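PDB 3GG7: uncharacterized protein from Deinococcus radiodurans, which is of unknown function but binds manganese and, as a TatD-type metallo-dependent hydrolase, probably acts on ester bonds. Local coordinates for residues A[34-39]-A[68-73]; A[73-78]-A[110-115]; A[22-27]-A[50-55]; A[190-195]-A[236-241]. All coordinates share one frame; numbering follows the deposited sequence. Where two conformers were deposited one is given.

The four contacts illustrate how side chains join loops, helices and strands around a TIM barrel. Contacts 1 and 2 share Trp-73 and helix 72-77, with centres about 11 Å apart; there Pro-37 packs against Phe-74 and Tyr-77. Contact 3, about 24 Å from contact 1 between centres, ties helix 16-25 to the turn before strand 53-55, and its segments alternate along the chain with those of contact 1. Contact 4 comes last in sequence, joins strand 191-193 to helix 227-243 and lies across the chain's centre from contact 1. It touches contact 3 where Trp-54 packs on Val-238, so early and late parts of the barrel meet.

Contact 1: residues A[34-39]-A[68-73]; sequences TTTPAA and AADLPW
In the loop leaving strand 29-32, Thr-36 forms an ST turn and also bonds Asp-70, just ahead of helix 72-77. The threonine's chi1 of 160° swings OG1 away from its own backbone N, where it can serve both Asp-70 and Ala-38. Thr-36 OG1 donates to Asp-70 OD2 at 2.6 Å, meeting that oxygen's anti side about 25° out of the carboxylate plane, and it accepts the backbone N-H of Ala-38, whose N lies 3.1 Å from OG1. Arg-67 makes a salt bridge to the same carboxylate oxygen. Beside this polar link, Pro-37 CG rests 3.4 Å from Asp-70 O, while Pro-37 CB meets Trp-73 CB at 4.1 Å. A valine at Thr-36 would probably leave Asp-70 without its hydroxyl partner and the Ala-38 N-H without the acceptor that closes the turn. Such joining of loops that follow successive strands is characteristic of the C-terminal rim of a TIM barrel, and here the Thr-36 side chain lies about 10 Å from that of the manganese ligand His-9.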
loop_
_atom_site.group_PDB
_atom_site.type_symbol
_atom_site.label_atom_id
_atom_site.label_comp_id
_atom_site.label_asym_id
_atom_site.label_seq_id
_atom_site.Cartn_x
_atom_site.Cartn_y
_atom_site.Cartn_z
ATOM N N THR A 34 4.158 1.677 7.686
ATOM C CA THR A 34 4.163 1.454 9.138
ATOM C C THR A 34 2.800 0.956 9.616
ATOM O O THR A 34 1.769 1.089 8.909
ATOM C CB THR A 34 4.597 2.722 9.901
ATOM O OG1 THR A 34 3.872 3.871 9.440
ATOM C CG2 THR A 34 6.080 3.013 9.703
ATOM N N THR A 35 2.781 0.351 10.811
ATOM C CA THR A 35 1.562 -0.230 11.335
ATOM C C THR A 35 0.972 0.552 12.491
ATOM O O THR A 35 -0.202 0.354 12.838
ATOM C CB THR A 35 1.803 -1.685 11.773
ATOM O OG1 THR A 35 2.764 -1.705 12.795
ATOM C CG2 THR A 35 2.283 -2.559 10.567
ATOM N N THR A 36 1.767 1.444 13.079
ATOM C CA THR A 36 1.278 2.393 14.091
ATOM C C THR A 36 2.084 3.674 13.884
ATOM O O THR A 36 3.274 3.606 13.547
ATOM C CB THR A 36 1.471 1.892 15.557
ATOM O OG1 THR A 36 1.416 3.026 16.430
ATOM C CG2 THR A 36 2.798 1.196 15.777
ATOM N N PRO A 37 1.449 4.842 14.097
ATOM C CA PRO A 37 2.218 6.071 13.916
ATOM C C PRO A 37 3.361 6.203 14.915
ATOM O O PRO A 37 4.308 6.968 14.660
ATOM C CB PRO A 37 1.167 7.186 14.071
ATOM C CG PRO A 37 0.083 6.552 14.840
ATOM C CD PRO A 37 0.036 5.112 14.456
ATOM N N ALA A 38 3.272 5.505 16.042
ATOM C CA ALA A 38 4.367 5.502 17.014
ATOM C C ALA A 38 5.663 4.937 16.448
ATOM O O ALA A 38 6.731 5.207 16.980
ATOM C CB ALA A 38 3.946 4.731 18.270
ATOM N N ALA A 39 5.554 4.133 15.391
ATOM C CA ALA A 39 6.717 3.516 14.741
ATOM C C ALA A 39 7.474 4.471 13.819
ATOM O O ALA A 39 8.527 4.129 13.310
ATOM C CB ALA A 39 6.289 2.260 13.963
ATOM N N ALA A 68 -4.393 1.641 20.487
ATOM C CA ALA A 68 -5.310 2.793 20.422
ATOM C C ALA A 68 -4.657 4.113 20.865
ATOM O O ALA A 68 -4.850 5.133 20.238
ATOM C CB ALA A 68 -6.559 2.510 21.283
ATOM N N ALA A 69 -3.887 4.069 21.933
ATOM C CA ALA A 69 -3.284 5.267 22.510
ATOM C C ALA A 69 -2.225 5.911 21.654
ATOM O O ALA A 69 -1.785 7.029 21.934
ATOM C CB ALA A 69 -2.698 4.947 23.864
ATOM N N ASP A 70 -1.787 5.223 20.602
ATOM C CA ASP A 70 -0.788 5.817 19.712
ATOM C C ASP A 70 -1.397 6.836 18.729
ATOM O O ASP A 70 -0.648 7.549 18.038
ATOM C CB ASP A 70 -0.116 4.729 18.862
ATOM C CG ASP A 70 0.735 3.750 19.653
ATOM O OD1 ASP A 70 1.019 3.949 20.870
ATOM O OD2 ASP A 70 1.131 2.727 19.017
ATOM N N LEU A 71 -2.723 6.920 18.652
ATOM C CA LEU A 71 -3.367 7.778 17.634
ATOM C C LEU A 71 -2.839 9.213 17.534
ATOM O O LEU A 71 -2.603 9.693 16.431
ATOM C CB LEU A 71 -4.889 7.771 17.769
ATOM C CG LEU A 71 -5.630 8.463 16.622
ATOM C CD1 LEU A 71 -5.323 7.808 15.263
ATOM C CD2 LEU A 71 -7.115 8.393 16.917
ATOM N N PRO A 72 -2.607 9.900 18.664
ATOM C CA PRO A 72 -2.127 11.288 18.530
ATOM C C PRO A 72 -0.792 11.494 17.798
ATOM O O PRO A 72 -0.520 12.594 17.308
ATOM C CB PRO A 72 -2.004 11.754 19.985
ATOM C CG PRO A 72 -2.821 10.827 20.761
ATOM C CD PRO A 72 -2.849 9.531 20.067
ATOM N N TRP A 73 0.044 10.452 17.704
ATOM C CA TRP A 73 1.287 10.545 16.966
ATOM C C TRP A 73 1.048 10.648 15.450
ATOM O O TRP A 73 1.908 11.092 14.726
ATOM C CB TRP A 73 2.186 9.368 17.332
ATOM C CG TRP A 73 2.919 9.631 18.644
ATOM C CD1 TRP A 73 4.134 10.223 18.762
ATOM C CD2 TRP A 73 2.469 9.372 19.984
ATOM N NE1 TRP A 73 4.489 10.326 20.084
ATOM C CE2 TRP A 73 3.478 9.819 20.853
ATOM C CE3 TRP A 73 1.310 8.821 20.529
ATOM C CZ2 TRP A 73 3.369 9.721 22.240
ATOM C CZ3 TRP A 73 1.207 8.729 21.921
ATOM C CH2 TRP A 73 2.243 9.180 22.753
#

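Contact 2: residues A[73-78]-A[110-115]; sequences WFDRYL and LRRCED. With SO4 (sulfate ion), chain C.
Asp-115 OD2 is gripped side-on by Arg-112, which also carries most of the contact with helix 72-77. Arg-112 NH1 lies 2.7 Å and NE 3.0 Å from Asp-115 OD2, both approaching from one face of the carboxylate while the oxygen stays in the guanidinium plane. The bend at chi2 (-68°) turns Arg-112 CD toward Asp-75 OD1, 3.5 Å away, and a second at chi3 (79°) swings the guanidinium toward Asp-115. A water donates to both Asp-75 OD1 and Asp-115 OD2, and Asp-75 OD1 is also hydrogen-bonded to His-116. The two helices run nearly parallel (17°), as neighbours do on the outside of a TIM barrel, and Phe-74, Leu-78 and Cys-113 all pack on Val-84 of strand 83-88. Leu-78 CD2 sits 3.8 Å from Arg-112 CB, whereas Cys-113 SG lies at the edge of the Phe-74 ring, 4.4 Å from CZ. A serine in place of Arg-112 would probably leave Asp-115 without its charged mate and open a gap beside Asp-75 OD1. Farther round helix 72-77, a sulfate ion, probably from the crystallisation liquor, accepts through O4 from Arg-76 NE and, at 2.7 Å, from Tyr-77 OH, and also bonds Arg-41.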
loop_
_atom_site.group_PDB
_atom_site.type_symbol
_atom_site.label_atom_id
_atom_site.label_comp_id
_atom_site.label_asym_id
_atom_site.label_seq_id
_atom_site.Cartn_x
_atom_site.Cartn_y
_atom_site.Cartn_z
ATOM N N TRP A 73 0.044 10.452 17.704
ATOM C CA TRP A 73 1.287 10.545 16.966
ATOM C C TRP A 73 1.048 10.648 15.450
ATOM O O TRP A 73 1.908 11.092 14.726
ATOM C CB TRP A 73 2.186 9.368 17.332
ATOM C CG TRP A 73 2.919 9.631 18.644
ATOM C CD1 TRP A 73 4.134 10.223 18.762
ATOM C CD2 TRP A 73 2.469 9.372 19.984
ATOM N NE1 TRP A 73 4.489 10.326 20.084
ATOM C CE2 TRP A 73 3.478 9.819 20.853
ATOM C CE3 TRP A 73 1.310 8.821 20.529
ATOM C CZ2 TRP A 73 3.369 9.721 22.240
ATOM C CZ3 TRP A 73 1.207 8.729 21.921
ATOM C CH2 TRP A 73 2.243 9.180 22.753
ATOM N N PHE A 74 -0.135 10.258 15.001
ATOM C CA PHE A 74 -0.447 10.367 13.575
ATOM C C PHE A 74 -0.419 11.837 13.158
ATOM O O PHE A 74 0.324 12.205 12.262
ATOM C CB PHE A 74 -1.778 9.690 13.175
ATOM C CG PHE A 74 -1.984 9.668 11.702
ATOM C CD1 PHE A 74 -1.389 8.699 10.914
ATOM C CD2 PHE A 74 -2.720 10.659 11.088
ATOM C CE1 PHE A 74 -1.555 8.724 9.526
ATOM C CE2 PHE A 74 -2.877 10.678 9.720
ATOM C CZ PHE A 74 -2.301 9.722 8.956
ATOM N N ASP A 75 -1.252 12.665 13.790
ATOM C CA ASP A 75 -1.250 14.079 13.424
ATOM C C ASP A 75 0.107 14.740 13.673
ATOM O O ASP A 75 0.525 15.592 12.878
ATOM C CB ASP A 75 -2.354 14.871 14.105
ATOM C CG ASP A 75 -2.523 16.277 13.490
ATOM O OD1 ASP A 75 -2.974 16.391 12.324
ATOM O OD2 ASP A 75 -2.162 17.272 14.163
ATOM N N ARG A 76 0.811 14.314 14.731
ATOM C CA ARG A 76 2.124 14.858 15.068
ATOM C C ARG A 76 3.075 14.760 13.890
ATOM O O ARG A 76 3.809 15.709 13.589
ATOM C CB ARG A 76 2.730 14.165 16.297
ATOM C CG ARG A 76 4.104 14.681 16.726
ATOM C CD ARG A 76 4.528 14.055 18.038
ATOM N NE ARG A 76 5.859 14.461 18.490
ATOM C CZ ARG A 76 6.135 15.568 19.189
ATOM N NH1 ARG A 76 5.169 16.433 19.488
ATOM N NH2 ARG A 76 7.391 15.829 19.554
ATOM N N TYR A 77 3.114 13.584 13.250
ATOM C CA TYR A 77 4.119 13.295 12.242
ATOM C C TYR A 77 3.683 13.496 10.807
ATOM O O TYR A 77 4.531 13.499 9.923
ATOM C CB TYR A 77 4.580 11.850 12.392
ATOM C CG TYR A 77 5.267 11.509 13.705
ATOM C CD1 TYR A 77 6.179 12.366 14.307
ATOM C CD2 TYR A 77 5.011 10.310 14.316
ATOM C CE1 TYR A 77 6.835 11.990 15.498
ATOM C CE2 TYR A 77 5.648 9.917 15.471
ATOM C CZ TYR A 77 6.561 10.772 16.066
ATOM O OH TYR A 77 7.180 10.333 17.209
ATOM N N LEU A 78 2.398 13.738 10.577
ATOM C CA LEU A 78 1.887 13.911 9.225
ATOM C C LEU A 78 2.640 14.941 8.376
ATOM O O LEU A 78 2.845 14.708 7.203
ATOM C CB LEU A 78 0.386 14.186 9.269
ATOM C CG LEU A 78 -0.495 13.980 8.041
ATOM C CD1 LEU A 78 -0.203 12.659 7.314
ATOM C CD2 LEU A 78 -1.934 14.097 8.511
ATOM N N LEU A 110 -8.307 10.005 7.408
ATOM C CA LEU A 110 -8.687 10.657 6.159
ATOM C C LEU A 110 -8.920 12.147 6.370
ATOM O O LEU A 110 -8.455 12.956 5.578
ATOM C CB LEU A 110 -9.917 9.990 5.558
ATOM C CG LEU A 110 -9.741 8.545 5.112
ATOM C CD1 LEU A 110 -11.034 8.008 4.543
ATOM C CD2 LEU A 110 -8.624 8.400 4.059
ATOM N N ARG A 111 -9.562 12.500 7.470
ATOM C CA ARG A 111 -9.796 13.905 7.772
ATOM C C ARG A 111 -8.487 14.679 8.006
ATOM O O ARG A 111 -8.325 15.786 7.482
ATOM C CB ARG A 111 -10.755 14.038 8.949
ATOM C CG ARG A 111 -12.169 13.576 8.621
ATOM C CD ARG A 111 -13.184 14.248 9.527
ATOM N NE ARG A 111 -14.431 13.495 9.670
ATOM C CZ ARG A 111 -15.340 13.300 8.710
ATOM N NH1 ARG A 111 -15.169 13.770 7.470
ATOM N NH2 ARG A 111 -16.443 12.607 8.992
ATOM N N ARG A 112 -7.536 14.082 8.736
ATOM C CA ARG A 112 -6.246 14.734 8.982
ATOM C C ARG A 112 -5.468 14.860 7.685
ATOM O O ARG A 112 -4.823 15.882 7.441
ATOM C CB ARG A 112 -5.419 13.987 10.022
ATOM C CG ARG A 112 -6.105 13.845 11.380
ATOM C CD ARG A 112 -6.256 15.169 12.117
ATOM N NE ARG A 112 -7.368 15.985 11.624
ATOM C CZ ARG A 112 -8.665 15.765 11.866
ATOM N NH1 ARG A 112 -9.574 16.594 11.356
ATOM N NH2 ARG A 112 -9.073 14.727 12.594
ATOM N N CYS A 113 -5.561 13.854 6.809
ATOM C CA CYS A 113 -4.925 13.948 5.497
ATOM C C CYS A 113 -5.494 15.146 4.735
ATOM O O CYS A 113 -4.750 15.941 4.190
ATOM C CB CYS A 113 -5.108 12.690 4.682
ATOM S SG CYS A 113 -4.066 11.308 5.274
ATOM N N GLU A 114 -6.813 15.289 4.749
ATOM C CA GLU A 114 -7.444 16.446 4.086
ATOM C C GLU A 114 -6.930 17.764 4.675
ATOM O O GLU A 114 -6.559 18.691 3.919
ATOM C CB GLU A 114 -8.965 16.371 4.182
ATOM C CG GLU A 114 -9.647 17.535 3.488
ATOM C CD GLU A 114 -11.153 17.468 3.510
ATOM O OE1 GLU A 114 -11.738 16.351 3.542
ATOM O OE2 GLU A 114 -11.755 18.564 3.456
ATOM N N ASP A 115 -6.845 17.817 6.005
ATOM C CA ASP A 115 -6.445 19.034 6.713
ATOM C C ASP A 115 -5.012 19.454 6.373
ATOM O O ASP A 115 -4.676 20.634 6.431
ATOM C CB ASP A 115 -6.551 18.844 8.233
ATOM C CG ASP A 115 -7.967 18.835 8.740
ATOM O OD1 ASP A 115 -8.875 19.304 8.030
ATOM O OD2 ASP A 115 -8.167 18.353 9.884
HETATM S S SO4 C . 9.391 13.079 18.475
HETATM O O1 SO4 C . 9.210 13.994 17.357
HETATM O O2 SO4 C . 10.510 12.172 18.207
HETATM O O3 SO4 C . 9.699 13.843 19.697
HETATM O O4 SO4 C . 8.132 12.356 18.648
HETATM O O HOH W 1 -5.537 18.211 11.708
#

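Contact 3: residues A[22-27]-A[50-55]; sequences ACEERQ and RPHVWT
Both carboxylate oxygens of Glu-24 bind His-52, one through the ring and one through the backbone. Glu-24 OE1 receives the ring N-H of His-52 ND1 at 2.8 Å (157°); the donor comes from above the carboxylate plane, although the oxygen stays close to the plane of the ring. Glu-24 OE2 offers its syn lone pair to His-52 N, also at 2.8 Å. Two bonds thus fix the carboxylate's rotation. Over one face of the imidazole stands Gln-27, its CA 3.8 Å from the ring centroid in a CH-pi contact. A bend at chi2 (-56°) brings the glutamate's end across to the turn, where Pro-51 CD lies 3.4 Å from Glu-24 OE2 and Arg-50 CB packs against Glu-24 CG, the two side chains crossing at a slant.

Farther out, a type I turn from Arg-50 to Val-53, closed by Val-53 N to Arg-50 O at 3.0 Å, presents the backbone N-H of His-52. Trp-54 NE1 donates to Pro-51 O at 3.0 Å and steadies the same turn, while the guanidinium of Arg-50 turns away to Leu-46 O. Gln-27 owes its place to a Schellman motif with positive phi (46°). The glutamate therefore joins the C-terminal end of helix 16-25 to the turn entering strand 53-55, at the N-terminal end of the strands, the face of a TIM barrel remote from its catalytic rim.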
loop_
_atom_site.group_PDB
_atom_site.type_symbol
_atom_site.label_atom_id
_atom_site.label_comp_id
_atom_site.label_asym_id
_atom_site.label_seq_id
_atom_site.Cartn_x
_atom_site.Cartn_y
_atom_site.Cartn_z
ATOM N N ALA A 22 19.923 -3.755 0.845
ATOM C CA ALA A 22 19.778 -4.582 -0.341
ATOM C C ALA A 22 18.925 -3.904 -1.417
ATOM O O ALA A 22 19.149 -4.063 -2.614
ATOM C CB ALA A 22 19.185 -5.931 0.041
ATOM N N CYS A 23 17.918 -3.155 -0.972
ATOM C CA CYS A 23 17.115 -2.344 -1.897
ATOM C C CYS A 23 17.933 -1.229 -2.526
ATOM O O CYS A 23 17.892 -1.012 -3.738
ATOM C CB CYS A 23 15.880 -1.775 -1.192
ATOM S SG CYS A 23 14.673 -3.025 -0.691
ATOM N N GLU A 24 18.728 -0.533 -1.724
ATOM C CA GLU A 24 19.627 0.477 -2.300
ATOM C C GLU A 24 20.632 -0.074 -3.290
ATOM O O GLU A 24 20.903 0.544 -4.323
ATOM C CB GLU A 24 20.397 1.221 -1.234
ATOM C CG GLU A 24 19.648 2.277 -0.534
ATOM C CD GLU A 24 19.023 3.361 -1.439
ATOM O OE1 GLU A 24 19.501 3.728 -2.538
ATOM O OE2 GLU A 24 17.996 3.829 -0.976
ATOM N N GLU A 25 21.214 -1.235 -2.985
ATOM C CA GLU A 25 22.161 -1.855 -3.908
ATOM C C GLU A 25 21.514 -2.118 -5.256
ATOM O O GLU A 25 22.152 -1.975 -6.298
ATOM C CB GLU A 25 22.737 -3.158 -3.310
ATOM C CG GLU A 25 23.717 -2.927 -2.154
ATOM C CD GLU A 25 23.891 -4.144 -1.223
ATOM O OE1 GLU A 25 23.224 -5.189 -1.406
ATOM O OE2 GLU A 25 24.672 -4.036 -0.260
ATOM N N ARG A 26 20.230 -2.477 -5.238
ATOM C CA ARG A 26 19.489 -2.779 -6.454
ATOM C C ARG A 26 18.822 -1.556 -7.060
ATOM O O ARG A 26 18.182 -1.652 -8.103
ATOM C CB ARG A 26 18.396 -3.797 -6.116
ATOM C CG ARG A 26 18.925 -5.173 -5.755
ATOM C CD ARG A 26 17.782 -6.050 -5.259
ATOM N NE ARG A 26 18.157 -7.459 -5.276
ATOM C CZ ARG A 26 18.922 -8.049 -4.365
ATOM N NH1 ARG A 26 19.398 -7.374 -3.333
ATOM N NH2 ARG A 26 19.208 -9.339 -4.495
ATOM N N GLN A 27 18.967 -0.405 -6.411
ATOM C CA GLN A 27 18.210 0.802 -6.751
ATOM C C GLN A 27 16.720 0.478 -6.938
ATOM O O GLN A 27 16.065 0.899 -7.906
ATOM C CB GLN A 27 18.841 1.516 -7.945
ATOM C CG GLN A 27 20.330 1.745 -7.702
ATOM C CD GLN A 27 20.856 3.073 -8.203
ATOM O OE1 GLN A 27 21.310 3.174 -9.331
ATOM N NE2 GLN A 27 20.829 4.094 -7.338
ATOM N N ARG A 50 19.306 6.714 2.299
ATOM C CA ARG A 50 18.795 5.709 1.393
ATOM C C ARG A 50 17.620 6.297 0.587
ATOM O O ARG A 50 16.460 6.171 1.001
ATOM C CB ARG A 50 18.358 4.452 2.179
ATOM C CG ARG A 50 19.488 3.862 3.016
ATOM C CD ARG A 50 19.214 2.395 3.417
ATOM N NE ARG A 50 20.405 1.889 4.110
ATOM C CZ ARG A 50 20.584 1.881 5.424
ATOM N NH1 ARG A 50 19.617 2.208 6.276
ATOM N NH2 ARG A 50 21.764 1.450 5.902
ATOM N N PRO A 51 17.922 6.946 -0.555
ATOM C CA PRO A 51 16.906 7.691 -1.310
ATOM C C PRO A 51 15.863 6.822 -1.970
ATOM O O PRO A 51 14.862 7.349 -2.398
ATOM C CB PRO A 51 17.742 8.440 -2.351
ATOM C CG PRO A 51 18.864 7.551 -2.599
ATOM C CD PRO A 51 19.221 6.968 -1.252
ATOM N N HIS A 52 16.073 5.505 -2.038
ATOM C CA HIS A 52 15.045 4.585 -2.559
ATOM C C HIS A 52 14.083 4.108 -1.513
ATOM O O HIS A 52 13.132 3.406 -1.857
ATOM C CB HIS A 52 15.691 3.382 -3.214
ATOM C CG HIS A 52 16.368 3.727 -4.501
ATOM N ND1 HIS A 52 17.670 4.177 -4.550
ATOM C CD2 HIS A 52 15.883 3.814 -5.759
ATOM C CE1 HIS A 52 17.965 4.476 -5.806
ATOM N NE2 HIS A 52 16.908 4.250 -6.560
ATOM N N VAL A 53 14.272 4.483 -0.257
ATOM C CA VAL A 53 13.379 4.051 0.815
ATOM C C VAL A 53 12.454 5.226 1.155
ATOM O O VAL A 53 12.905 6.231 1.703
ATOM C CB VAL A 53 14.171 3.640 2.082
ATOM C CG1 VAL A 53 13.204 3.262 3.206
ATOM C CG2 VAL A 53 15.123 2.449 1.775
ATOM N N TRP A 54 11.177 5.105 0.802
ATOM C CA TRP A 54 10.182 6.164 0.989
ATOM C C TRP A 54 9.231 5.698 2.079
ATOM O O TRP A 54 8.471 4.735 1.895
ATOM C CB TRP A 54 9.405 6.366 -0.316
ATOM C CG TRP A 54 10.231 6.757 -1.518
ATOM C CD1 TRP A 54 11.579 7.020 -1.566
ATOM C CD2 TRP A 54 9.739 6.968 -2.857
ATOM N NE1 TRP A 54 11.938 7.376 -2.846
ATOM C CE2 TRP A 54 10.831 7.342 -3.654
ATOM C CE3 TRP A 54 8.473 6.866 -3.447
ATOM C CZ2 TRP A 54 10.711 7.605 -5.023
ATOM C CZ3 TRP A 54 8.353 7.145 -4.794
ATOM C CH2 TRP A 54 9.476 7.520 -5.565
ATOM N N THR A 55 9.249 6.381 3.215
ATOM C CA THR A 55 8.550 5.895 4.404
ATOM C C THR A 55 7.145 6.523 4.505
ATOM O O THR A 55 6.956 7.749 4.299
ATOM C CB THR A 55 9.353 6.197 5.673
ATOM O OG1 THR A 55 10.741 5.878 5.484
ATOM C CG2 THR A 55 8.802 5.422 6.885
#

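Contact 4: residues A[190-195]-A[236-241]; sequences RVLTET and ENVSRL
The flat amide of Asn-237 meets strand 191-193 at its edge: Val-191 O lies 2.9 Å from ND2, nearly in the amide plane, and the N-H points almost straight at it (163°). The same nitrogen also donates to Arg-188 O, so two carbonyls fix the amide's rotation and tell its nitrogen end from its oxygen. A second flat group, the guanidinium of Arg-240, has Arg-190 CG at its edge, 3.5 Å from NH2. The two guanidinium planes stand 82° apart and their charged ends find different partners, with Arg-240 NH2 bonded to Asp-189 O and Arg-190 NH1 to Cys-165 O and Ile-161 O. Next to these polar groups Leu-192 fills the apolar gap between strand and helix. Leu-192 CD2 touches Val-238 CG2 at 3.7 Å and lies 3.9 Å from Asn-237 CB, while the other branch, Leu-192 CD1, reaches Leu-241 CD2 at 4.1 Å. Leu-192 and Leu-241 also pack on Phe-6 of strand 4-8, so the last strand closes beside the first, packed against the C-terminal helix 227-243, and leads directly to the manganese ligand Asp-196, an arrangement belonging to the TIM barrel of metallo-dependent hydrolases.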
loop_
_atom_site.group_PDB
_atom_site.type_symbol
_atom_site.label_atom_id
_atom_site.label_comp_id
_atom_site.label_asym_id
_atom_site.label_seq_id
_atom_site.Cartn_x
_atom_site.Cartn_y
_atom_site.Cartn_z
ATOM N N ARG A 190 -2.815 3.230 -13.825
ATOM C CA ARG A 190 -3.030 3.311 -12.366
ATOM C C ARG A 190 -2.572 2.051 -11.627
ATOM O O ARG A 190 -2.950 1.835 -10.461
ATOM C CB ARG A 190 -4.499 3.588 -12.075
ATOM C CG ARG A 190 -4.908 5.047 -12.360
ATOM C CD ARG A 190 -6.268 5.392 -11.766
ATOM N NE ARG A 190 -7.312 5.427 -12.773
ATOM C CZ ARG A 190 -8.611 5.403 -12.505
ATOM N NH1 ARG A 190 -9.055 5.350 -11.240
ATOM N NH2 ARG A 190 -9.475 5.448 -13.516
ATOM N N VAL A 191 -1.732 1.248 -12.272
ATOM C CA VAL A 191 -1.213 0.007 -11.710
ATOM C C VAL A 191 0.225 0.179 -11.213
ATOM O O VAL A 191 1.100 0.654 -11.933
ATOM C CB VAL A 191 -1.341 -1.151 -12.701
ATOM C CG1 VAL A 191 -0.736 -2.442 -12.153
ATOM C CG2 VAL A 191 -2.822 -1.372 -12.979
ATOM N N LEU A 192 0.426 -0.176 -9.942
ATOM C CA LEU A 192 1.745 -0.207 -9.309
ATOM C C LEU A 192 1.983 -1.638 -8.875
ATOM O O LEU A 192 1.050 -2.435 -8.749
ATOM C CB LEU A 192 1.753 0.725 -8.074
ATOM C CG LEU A 192 1.339 2.165 -8.349
ATOM C CD1 LEU A 192 1.178 2.918 -7.055
ATOM C CD2 LEU A 192 2.323 2.868 -9.309
ATOM N N THR A 193 3.241 -1.962 -8.600
ATOM C CA THR A 193 3.636 -3.288 -8.151
ATOM C C THR A 193 4.007 -3.237 -6.659
ATOM O O THR A 193 4.516 -2.237 -6.205
ATOM C CB THR A 193 4.826 -3.811 -8.981
ATOM O OG1 THR A 193 5.831 -2.803 -9.093
ATOM C CG2 THR A 193 4.384 -4.208 -10.408
ATOM N N GLU A 194 3.780 -4.330 -5.938
ATOM C CA GLU A 194 4.130 -4.444 -4.501
ATOM C C GLU A 194 4.488 -5.881 -4.160
ATOM O O GLU A 194 4.230 -6.782 -4.967
ATOM C CB GLU A 194 2.947 -4.016 -3.617
ATOM C CG GLU A 194 1.721 -4.957 -3.683
ATOM C CD GLU A 194 0.682 -4.689 -2.575
ATOM O OE1 GLU A 194 0.257 -3.529 -2.416
ATOM O OE2 GLU A 194 0.335 -5.645 -1.848
ATOM N N THR A 195 5.047 -6.123 -2.975
ATOM C CA THR A 195 5.129 -7.461 -2.399
ATOM C C THR A 195 4.301 -7.671 -1.126
ATOM O O THR A 195 3.855 -8.768 -0.858
ATOM C CB THR A 195 6.552 -7.897 -2.044
ATOM O OG1 THR A 195 7.082 -7.058 -0.996
ATOM C CG2 THR A 195 7.466 -7.889 -3.272
ATOM N N GLU A 236 6.563 5.225 -14.916
ATOM C CA GLU A 236 5.783 6.359 -15.390
ATOM C C GLU A 236 4.610 6.606 -14.449
ATOM O O GLU A 236 4.252 7.762 -14.174
ATOM C CB GLU A 236 5.232 6.143 -16.810
ATOM C CG GLU A 236 6.265 6.092 -17.902
ATOM C CD GLU A 236 5.710 5.622 -19.232
ATOM O OE1 GLU A 236 4.533 5.159 -19.305
ATOM O OE2 GLU A 236 6.464 5.700 -20.225
ATOM N N ASN A 237 3.996 5.515 -13.989
ATOM C CA ASN A 237 2.851 5.627 -13.101
ATOM C C ASN A 237 3.244 6.227 -11.751
ATOM O O ASN A 237 2.535 7.085 -11.242
ATOM C CB ASN A 237 2.178 4.274 -12.909
ATOM C CG ASN A 237 1.495 3.760 -14.173
ATOM O OD1 ASN A 237 1.332 4.497 -15.171
ATOM N ND2 ASN A 237 1.092 2.503 -14.132
ATOM N N VAL A 238 4.398 5.821 -11.206
ATOM C CA VAL A 238 4.877 6.429 -9.960
ATOM C C VAL A 238 5.141 7.918 -10.159
ATOM O O VAL A 238 4.760 8.732 -9.321
ATOM C CB VAL A 238 6.112 5.698 -9.384
ATOM C CG1 VAL A 238 6.711 6.469 -8.171
ATOM C CG2 VAL A 238 5.738 4.294 -8.969
ATOM N N SER A 239 5.763 8.310 -11.284
ATOM C CA SER A 239 5.962 9.729 -11.558
ATOM C C SER A 239 4.651 10.493 -11.573
ATOM O O SER A 239 4.549 11.576 -10.973
ATOM C CB SER A 239 6.699 9.966 -12.882
ATOM O OG SER A 239 7.861 9.167 -12.965
ATOM N N ARG A 240 3.634 9.943 -12.244
ATOM C CA ARG A 240 2.345 10.608 -12.345
ATOM C C ARG A 240 1.651 10.690 -10.990
ATOM O O ARG A 240 1.079 11.702 -10.633
ATOM C CB ARG A 240 1.466 9.875 -13.352
ATOM C CG ARG A 240 0.139 10.542 -13.590
ATOM C CD ARG A 240 -0.542 10.045 -14.882
ATOM N NE ARG A 240 -1.312 8.823 -14.687
ATOM C CZ ARG A 240 -2.491 8.754 -14.067
ATOM N NH1 ARG A 240 -3.064 9.842 -13.552
ATOM N NH2 ARG A 240 -3.115 7.590 -13.966
ATOM N N LEU A 241 1.760 9.605 -10.224
ATOM C CA LEU A 241 1.234 9.550 -8.862
ATOM C C LEU A 241 1.803 10.655 -7.994
ATOM O O LEU A 241 1.068 11.353 -7.295
ATOM C CB LEU A 241 1.570 8.190 -8.221
ATOM C CG LEU A 241 1.183 8.006 -6.752
ATOM C CD1 LEU A 241 -0.356 7.858 -6.630
ATOM C CD2 LEU A 241 1.926 6.825 -6.152
#